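Local coordinates for type I modular polyketide synthase (Streptomyces albus subsp. albus, PDB 6IYR), which probably loads an acyl building block from malonyl-type coenzyme A onto the acyl carrier protein during salinomycin chain extension, as an acyltransferase domain, at residues Val261-Asp266 / Asp309-Arg314; Pro287-Val292 / Val407-Asp412. All coordinates share one frame; numbering follows the deposited sequence.

Interaction 1. Residues Val261-Asp266 / Asp309-Arg314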
ATOM      1  N   VAL A 261      -3.352 -12.921 -15.475  1.00 33.48           N
ATOM      2  CA  VAL A 261      -2.679 -13.863 -16.352  1.00 34.13           C
ATOM      3  C   VAL A 261      -1.207 -13.806 -16.064  1.00 36.86           C
ATOM      4  O   VAL A 261      -0.589 -12.721 -16.106  1.00 32.00           O
ATOM      5  CB  VAL A 261      -2.881 -13.499 -17.824  1.00 30.16           C
ATOM      6  CG1 VAL A 261      -2.330 -14.601 -18.694  1.00 35.11           C
ATOM      7  CG2 VAL A 261      -4.359 -13.290 -18.115  1.00 27.34           C
ATOM      8  N   ALA A 262      -0.658 -14.958 -15.709  1.00 30.10           N
ATOM      9  CA  ALA A 262       0.739 -15.048 -15.328  1.00 33.06           C
ATOM     10  C   ALA A 262       1.547 -15.202 -16.581  1.00 36.25           C
ATOM     11  O   ALA A 262       2.067 -16.258 -16.834  1.00 33.65           O
ATOM     12  CB  ALA A 262       0.993 -16.239 -14.400  1.00 32.61           C
ATOM     13  N   GLU A 263       1.606 -14.158 -17.389  1.00 35.16           N
ATOM     14  CA  GLU A 263       2.305 -14.208 -18.647  1.00 35.79           C
ATOM     15  C   GLU A 263       2.830 -12.795 -18.832  1.00 29.39           C
ATOM     16  O   GLU A 263       2.210 -11.842 -18.375  1.00 31.88           O
ATOM     17  CB  GLU A 263       1.305 -14.564 -19.748  1.00 37.90           C
ATOM     18  CG  GLU A 263       1.903 -14.877 -21.117  1.00 40.82           C
ATOM     19  CD  GLU A 263       0.886 -15.493 -22.117  1.00 39.38           C
ATOM     20  OE1 GLU A 263       1.241 -16.469 -22.805  1.00 40.15           O
ATOM     21  OE2 GLU A 263      -0.239 -14.956 -22.295  1.00 42.12           O
ATOM     22  N   ALA A 264       3.950 -12.655 -19.526  1.00 34.47           N
ATOM     23  CA  ALA A 264       4.479 -11.346 -19.879  1.00 38.41           C
ATOM     24  C   ALA A 264       3.543 -10.528 -20.756  1.00 38.39           C
ATOM     25  O   ALA A 264       2.913 -11.033 -21.692  1.00 34.91           O
ATOM     26  CB  ALA A 264       5.827 -11.497 -20.571  1.00 47.35           C
ATOM     27  N   ALA A 265       3.611  -9.226 -20.545  1.00 35.37           N
ATOM     28  CA  ALA A 265       2.760  -8.277 -21.211  1.00 33.75           C
ATOM     29  C   ALA A 265       2.739  -8.457 -22.724  1.00 39.94           C
ATOM     30  O   ALA A 265       1.687  -8.322 -23.336  1.00 38.52           O
ATOM     31  CB  ALA A 265       3.204  -6.867 -20.864  1.00 38.64           C
ATOM     32  N   ASP A 266       3.902  -8.638 -23.338  1.00 34.17           N
ATOM     33  CA  ASP A 266       3.959  -8.781 -24.797  1.00 44.79           C
ATOM     34  C   ASP A 266       3.177 -10.004 -25.295  1.00 31.38           C
ATOM     35  O   ASP A 266       2.545  -9.954 -26.329  1.00 35.90           O
ATOM     36  CB  ASP A 266       5.409  -8.928 -25.264  1.00 50.28           C
ATOM     37  CG  ASP A 266       6.208  -7.675 -25.068  1.00 63.12           C
ATOM     38  OD1 ASP A 266       5.643  -6.576 -25.269  1.00 58.42           O
ATOM     39  OD2 ASP A 266       7.404  -7.794 -24.716  1.00 87.69           O
ATOM     40  N   ASP A 309      -2.531 -23.545 -22.619  1.00 44.25           N
ATOM     41  CA  ASP A 309      -1.105 -23.331 -22.835  1.00 41.87           C
ATOM     42  C   ASP A 309      -0.273 -23.511 -21.581  1.00 41.95           C
ATOM     43  O   ASP A 309       0.904 -23.218 -21.565  1.00 47.01           O
ATOM     44  CB  ASP A 309      -0.875 -21.962 -23.424  1.00 50.37           C
ATOM     45  CG  ASP A 309      -1.319 -21.895 -24.835  1.00 47.13           C
ATOM     46  OD1 ASP A 309      -1.384 -22.973 -25.451  1.00 69.81           O
ATOM     47  OD2 ASP A 309      -1.656 -20.804 -25.315  1.00 49.79           O
ATOM     48  N   GLY A 310      -0.886 -24.012 -20.529  1.00 39.88           N
ATOM     49  CA  GLY A 310      -0.227 -24.100 -19.246  1.00 42.84           C
ATOM     50  C   GLY A 310      -0.045 -22.770 -18.538  1.00 43.45           C
ATOM     51  O   GLY A 310       0.714 -22.688 -17.589  1.00 45.31           O
ATOM     52  N   VAL A 311      -0.804 -21.748 -18.925  1.00 37.12           N
ATOM     53  CA  VAL A 311      -0.635 -20.432 -18.321  1.00 36.94           C
ATOM     54  C   VAL A 311      -1.703 -20.167 -17.266  1.00 32.63           C
ATOM     55  O   VAL A 311      -2.881 -20.307 -17.522  1.00 36.33           O
ATOM     56  CB  VAL A 311      -0.632 -19.344 -19.410  1.00 32.96           C
ATOM     57  CG1 VAL A 311      -0.739 -17.958 -18.782  1.00 36.24           C
ATOM     58  CG2 VAL A 311       0.665 -19.444 -20.197  1.00 37.14           C
ATOM     59  N   ARG A 312      -1.281 -19.907 -16.047  1.00 37.03           N
ATOM     60  CA  ARG A 312      -2.220 -19.730 -14.956  1.00 41.07           C
ATOM     61  C   ARG A 312      -3.012 -18.438 -15.118  1.00 37.07           C
ATOM     62  O   ARG A 312      -2.442 -17.369 -15.263  1.00 31.89           O
ATOM     63  CB  ARG A 312      -1.492 -19.702 -13.617  1.00 49.73           C
ATOM     64  CG  ARG A 312      -2.380 -20.150 -12.462  1.00 61.57           C
ATOM     65  CD  ARG A 312      -1.695 -19.994 -11.117  1.00 65.76           C
ATOM     66  NE  ARG A 312      -2.199 -18.814 -10.417  1.00 75.71           N
ATOM     67  CZ  ARG A 312      -3.013 -18.846  -9.364  1.00 80.45           C
ATOM     68  NH1 ARG A 312      -3.422 -17.708  -8.816  1.00 72.37           N
ATOM     69  NH2 ARG A 312      -3.398 -20.006  -8.838  1.00 83.93           N
ATOM     70  N   ALA A 313      -4.329 -18.559 -15.190  1.00 34.27           N
ATOM     71  CA  ALA A 313      -5.205 -17.412 -15.316  1.00 33.05           C
ATOM     72  C   ALA A 313      -6.297 -17.551 -14.273  1.00 39.18           C
ATOM     73  O   ALA A 313      -6.870 -18.630 -14.139  1.00 40.73           O
ATOM     74  CB  ALA A 313      -5.809 -17.379 -16.704  1.00 31.80           C
ATOM     75  N   ARG A 314      -6.635 -16.458 -13.591  1.00 31.30           N
ATOM     76  CA  ARG A 314      -7.651 -16.491 -12.515  1.00 35.30           C
ATOM     77  C   ARG A 314      -8.519 -15.266 -12.536  1.00 37.32           C
ATOM     78  O   ARG A 314      -8.072 -14.149 -12.853  1.00 36.49           O
ATOM     79  CB  ARG A 314      -7.008 -16.611 -11.122  1.00 37.56           C
ATOM     80  CG  ARG A 314      -6.170 -17.881 -10.938  1.00 46.17           C
ATOM     81  CD  ARG A 314      -7.044 -19.134 -10.745  1.00 59.00           C
ATOM     82  NE  ARG A 314      -6.622 -20.252 -11.599  1.00 70.34           N
ATOM     83  CZ  ARG A 314      -5.917 -21.304 -11.192  1.00 71.43           C
ATOM     84  NH1 ARG A 314      -5.552 -22.234 -12.057  1.00 76.76           N
ATOM     85  NH2 ARG A 314      -5.604 -21.456  -9.915  1.00 99.24           N
TER

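Interaction 2. Residues Pro287-Val292 / Val407-Asp412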
ATOM      1  N   PRO A 287       7.003  -8.620 -14.586  1.00 32.57           N
ATOM      2  CA  PRO A 287       7.426  -9.222 -15.854  1.00 36.27           C
ATOM      3  C   PRO A 287       6.633 -10.473 -16.270  1.00 34.37           C
ATOM      4  O   PRO A 287       6.634 -10.821 -17.440  1.00 35.54           O
ATOM      5  CB  PRO A 287       8.904  -9.587 -15.600  1.00 39.87           C
ATOM      6  CG  PRO A 287       9.064  -9.606 -14.123  1.00 40.53           C
ATOM      7  CD  PRO A 287       8.062  -8.650 -13.563  1.00 39.69           C
ATOM      8  N   GLN A 288       5.973 -11.141 -15.331  1.00 40.36           N
ATOM      9  CA  GLN A 288       5.105 -12.294 -15.659  1.00 41.05           C
ATOM     10  C   GLN A 288       3.733 -12.187 -15.016  1.00 37.59           C
ATOM     11  O   GLN A 288       3.130 -13.188 -14.625  1.00 38.03           O
ATOM     12  CB  GLN A 288       5.757 -13.582 -15.186  1.00 42.66           C
ATOM     13  CG  GLN A 288       7.032 -13.914 -15.928  1.00 53.57           C
ATOM     14  CD  GLN A 288       6.779 -14.777 -17.139  1.00 68.47           C
ATOM     15  OE1 GLN A 288       7.200 -14.445 -18.246  1.00 86.68           O
ATOM     16  NE2 GLN A 288       6.055 -15.878 -16.945  1.00 83.89           N
ATOM     17  N   SER A 289       3.210 -10.969 -14.972  1.00 35.53           N
ATOM     18  CA  SER A 289       2.064 -10.721 -14.175  1.00 36.29           C
ATOM     19  C   SER A 289       1.219  -9.577 -14.753  1.00 36.40           C
ATOM     20  O   SER A 289       1.636  -8.417 -14.736  1.00 32.75           O
ATOM     21  CB  SER A 289       2.582 -10.468 -12.759  1.00 43.04           C
ATOM     22  OG  SER A 289       1.528 -10.116 -11.933  1.00 58.16           O
ATOM     23  N   THR A 290       0.082  -9.920 -15.361  1.00 26.32           N
ATOM     24  CA  THR A 290      -0.741  -8.957 -16.067  1.00 30.21           C
ATOM     25  C   THR A 290      -2.198  -9.207 -15.736  1.00 28.47           C
ATOM     26  O   THR A 290      -2.549 -10.274 -15.225  1.00 31.01           O
ATOM     27  CB  THR A 290      -0.628  -9.099 -17.590  1.00 35.49           C
ATOM     28  OG1 THR A 290      -1.319 -10.289 -17.971  1.00 43.73           O
ATOM     29  CG2 THR A 290       0.803  -9.205 -18.042  1.00 29.81           C
ATOM     30  N   VAL A 291      -3.018  -8.187 -15.961  1.00 25.53           N
ATOM     31  CA  VAL A 291      -4.455  -8.269 -15.745  1.00 23.48           C
ATOM     32  C   VAL A 291      -5.147  -7.858 -17.050  1.00 28.14           C
ATOM     33  O   VAL A 291      -4.779  -6.852 -17.682  1.00 27.21           O
ATOM     34  CB  VAL A 291      -4.911  -7.408 -14.539  1.00 28.87           C
ATOM     35  CG1 VAL A 291      -6.426  -7.467 -14.384  1.00 25.55           C
ATOM     36  CG2 VAL A 291      -4.261  -7.891 -13.240  1.00 31.30           C
ATOM     37  N   VAL A 292      -6.103  -8.680 -17.471  1.00 23.87           N
ATOM     38  CA  VAL A 292      -6.907  -8.409 -18.637  1.00 23.55           C
ATOM     39  C   VAL A 292      -8.344  -8.152 -18.272  1.00 22.22           C
ATOM     40  O   VAL A 292      -8.924  -8.851 -17.441  1.00 24.77           O
ATOM     41  CB  VAL A 292      -6.835  -9.616 -19.594  1.00 24.94           C
ATOM     42  CG1 VAL A 292      -7.805  -9.499 -20.749  1.00 26.03           C
ATOM     43  CG2 VAL A 292      -5.423  -9.773 -20.076  1.00 25.66           C
ATOM     44  N   VAL A 407       5.681  -6.201  -7.186  1.00 27.54           N
ATOM     45  CA  VAL A 407       6.944  -5.450  -6.980  1.00 25.97           C
ATOM     46  C   VAL A 407       8.100  -6.438  -6.783  1.00 30.11           C
ATOM     47  O   VAL A 407       9.158  -6.325  -7.412  1.00 32.84           O
ATOM     48  CB  VAL A 407       6.845  -4.486  -5.785  1.00 28.56           C
ATOM     49  CG1 VAL A 407       8.185  -3.753  -5.536  1.00 26.21           C
ATOM     50  CG2 VAL A 407       5.704  -3.498  -5.988  1.00 32.76           C
ATOM     51  N   GLN A 408       7.869  -7.458  -5.959  1.00 29.33           N
ATOM     52  CA  GLN A 408       8.918  -8.434  -5.659  1.00 29.36           C
ATOM     53  C   GLN A 408       9.358  -9.189  -6.901  1.00 35.89           C
ATOM     54  O   GLN A 408      10.564  -9.407  -7.124  1.00 33.81           O
ATOM     55  CB  GLN A 408       8.410  -9.439  -4.612  1.00 33.33           C
ATOM     56  CG  GLN A 408       9.495 -10.386  -4.115  1.00 31.13           C
ATOM     57  CD  GLN A 408      10.600  -9.657  -3.363  1.00 28.60           C
ATOM     58  OE1 GLN A 408      11.729  -9.518  -3.854  1.00 37.80           O
ATOM     59  NE2 GLN A 408      10.248  -9.087  -2.235  1.00 28.37           N
ATOM     60  N   GLU A 409       8.401  -9.481  -7.778  1.00 32.83           N
ATOM     61  CA  GLU A 409       8.709 -10.149  -9.038  1.00 34.63           C
ATOM     62  C   GLU A 409       9.580  -9.268  -9.933  1.00 28.49           C
ATOM     63  O   GLU A 409      10.480  -9.755 -10.631  1.00 31.01           O
ATOM     64  CB  GLU A 409       7.387 -10.523  -9.748  1.00 42.13           C
ATOM     65  CG  GLU A 409       7.537 -11.273 -11.068  1.00 50.58           C
ATOM     66  CD  GLU A 409       6.190 -11.667 -11.683  1.00 50.08           C
ATOM     67  OE1 GLU A 409       5.593 -10.889 -12.465  1.00 39.27           O
ATOM     68  OE2 GLU A 409       5.754 -12.797 -11.431  1.00 39.78           O
ATOM     69  N   THR A 410       9.329  -7.958  -9.960  1.00 34.15           N
ATOM     70  CA  THR A 410      10.186  -7.125 -10.792  1.00 33.61           C
ATOM     71  C   THR A 410      11.560  -6.850 -10.171  1.00 32.29           C
ATOM     72  O   THR A 410      12.567  -6.877 -10.881  1.00 34.25           O
ATOM     73  CB  THR A 410       9.533  -5.850 -11.346  1.00 32.90           C
ATOM     74  OG1 THR A 410      10.231  -4.689 -10.903  1.00 59.97           O
ATOM     75  CG2 THR A 410       8.103  -5.793 -11.069  1.00 27.17           C
ATOM     76  N   ILE A 411      11.596  -6.656  -8.859  1.00 32.96           N
ATOM     77  CA  ILE A 411      12.866  -6.599  -8.107  1.00 29.13           C
ATOM     78  C   ILE A 411      13.692  -7.825  -8.430  1.00 33.00           C
ATOM     79  O   ILE A 411      14.879  -7.718  -8.723  1.00 36.53           O
ATOM     80  CB  ILE A 411      12.627  -6.576  -6.575  1.00 31.54           C
ATOM     81  CG1 ILE A 411      11.973  -5.272  -6.180  1.00 28.37           C
ATOM     82  CG2 ILE A 411      13.935  -6.792  -5.795  1.00 32.57           C
ATOM     83  CD1 ILE A 411      11.632  -5.145  -4.720  1.00 33.56           C
ATOM     84  N   ASP A 412      13.086  -8.999  -8.347  1.00 33.89           N
ATOM     85  CA  ASP A 412      13.834 -10.232  -8.578  1.00 36.61           C
ATOM     86  C   ASP A 412      14.359 -10.306  -9.994  1.00 39.75           C
ATOM     87  O   ASP A 412      15.427 -10.847 -10.226  1.00 38.14           O
ATOM     88  CB  ASP A 412      12.988 -11.489  -8.289  1.00 36.50           C
ATOM     89  CG  ASP A 412      12.708 -11.685  -6.797  1.00 37.80           C
ATOM     90  OD1 ASP A 412      13.284 -10.947  -5.992  1.00 39.99           O
ATOM     91  OD2 ASP A 412      11.798 -12.475  -6.434  1.00 39.99           O
TER

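Interaction 1. Residues Val261-Asp266 / Asp309-Arg314
Val311 lays its CG1 methyl against CG1 of Val261, 3.7 Å away, the two branched side chains meeting at a slant. Both touching methyls stand opposite their own backbone N (chi1 169° in Val311, -172° in Val261), a setting that swings each toward the other. The same Val311 CG1 lies 3.8 Å from Ala262 O, while its other methyl, CG2, comes within 4.0 Å of Glu263 OE1, where the extended glutamate passes the valine at about a right angle. A single backbone bond joins the segments: Ala262 N donates to Arg312 O at 3.0 Å, nearly straight at 167°. Beside it Val261 and Ala313 form an antiparallel, non-hydrogen-bonded pair with CA atoms 4.5 Å apart, part of the pairing of 257-261 with 313-316, an outermost strand of the mixed sheet in the acyltransferase's small subdomain. Both side chains of this pair point to the face packed by helix 296-308, where Cys306 touches each; the small Ala313, also touching Met303, is consistent with a closely packed helix. Ala262 leaves the strand through an inverse gamma turn, and Ala264 takes the N-cap position right before helix 265-273. In 309-314, Gly310, with positive phi, closes helix 296-308 in a Schellman motif and thereby sets the position of Val311. Arg271 of helix 265-273 ties the segments together by salt bridges to Glu263 OE1 and Asp309 OD2, which would offset the like charges of these carboxylates.

Interaction 2. Residues Pro287-Val292 / Val407-Asp412
Glu409 reaches from helix 404-414 to the tight turn between strands 279-286 and 289-294, a beta hairpin of the small subdomain's mixed sheet; the helix itself packs beside strand 419-421 of the parallel sheet in the larger part of the acyltransferase fold. The polar link is one hydrogen bond, from Gln288 N to Glu409 OE1, 2.9 Å long with an angle of 154° at the hydrogen. Proline, having no N-H to offer, leaves the bond to the next residue. The donor approaches from above the carboxylate, 59° out of its plane. Glutamate suits the place because its chain is long enough to span the gap: CG lies opposite the backbone N (chi1 -178°) and the extended chain carries the carboxylate to the turn. Apolar packing comes from Pro287, whose ring and the glutamate chain run past each other in opposite directions, with Pro287 CD 3.7 Å from Glu409 CG. Thr410 also meets the ring, its CG2 methyl lying 3.8 Å from Pro287 CD, while Val383 and Leu387 of helix 379-388 pack on the threonine. Close packing also brings Ser289 CB within 3.1 Å of Glu409 OE1.

Overall arrangement
Interactions 1 and 2 both reach the same mixed sheet, their centres about 11 Å apart; strand 257-261, ending in interaction 1, lies antiparallel beside 289-294 of interaction 2. Val261 N and Thr290 O are 2.8 Å apart, a probable hydrogen bond, and Thr290 OG1 also bonds to Val261 O; this couples strand 257-261 to the hairpin of interaction 2. Packing adds to it: Ala264 CB lies 3.3 Å from Pro287 O. Whereas 261-266/309-314 joins parts of the small subdomain, 287-292/407-412 connects that subdomain to the larger one. There Ser220, in a GxSxG sequence consistent with a nucleophile elbow, is probably the nucleophile, consistent with an active site between the two.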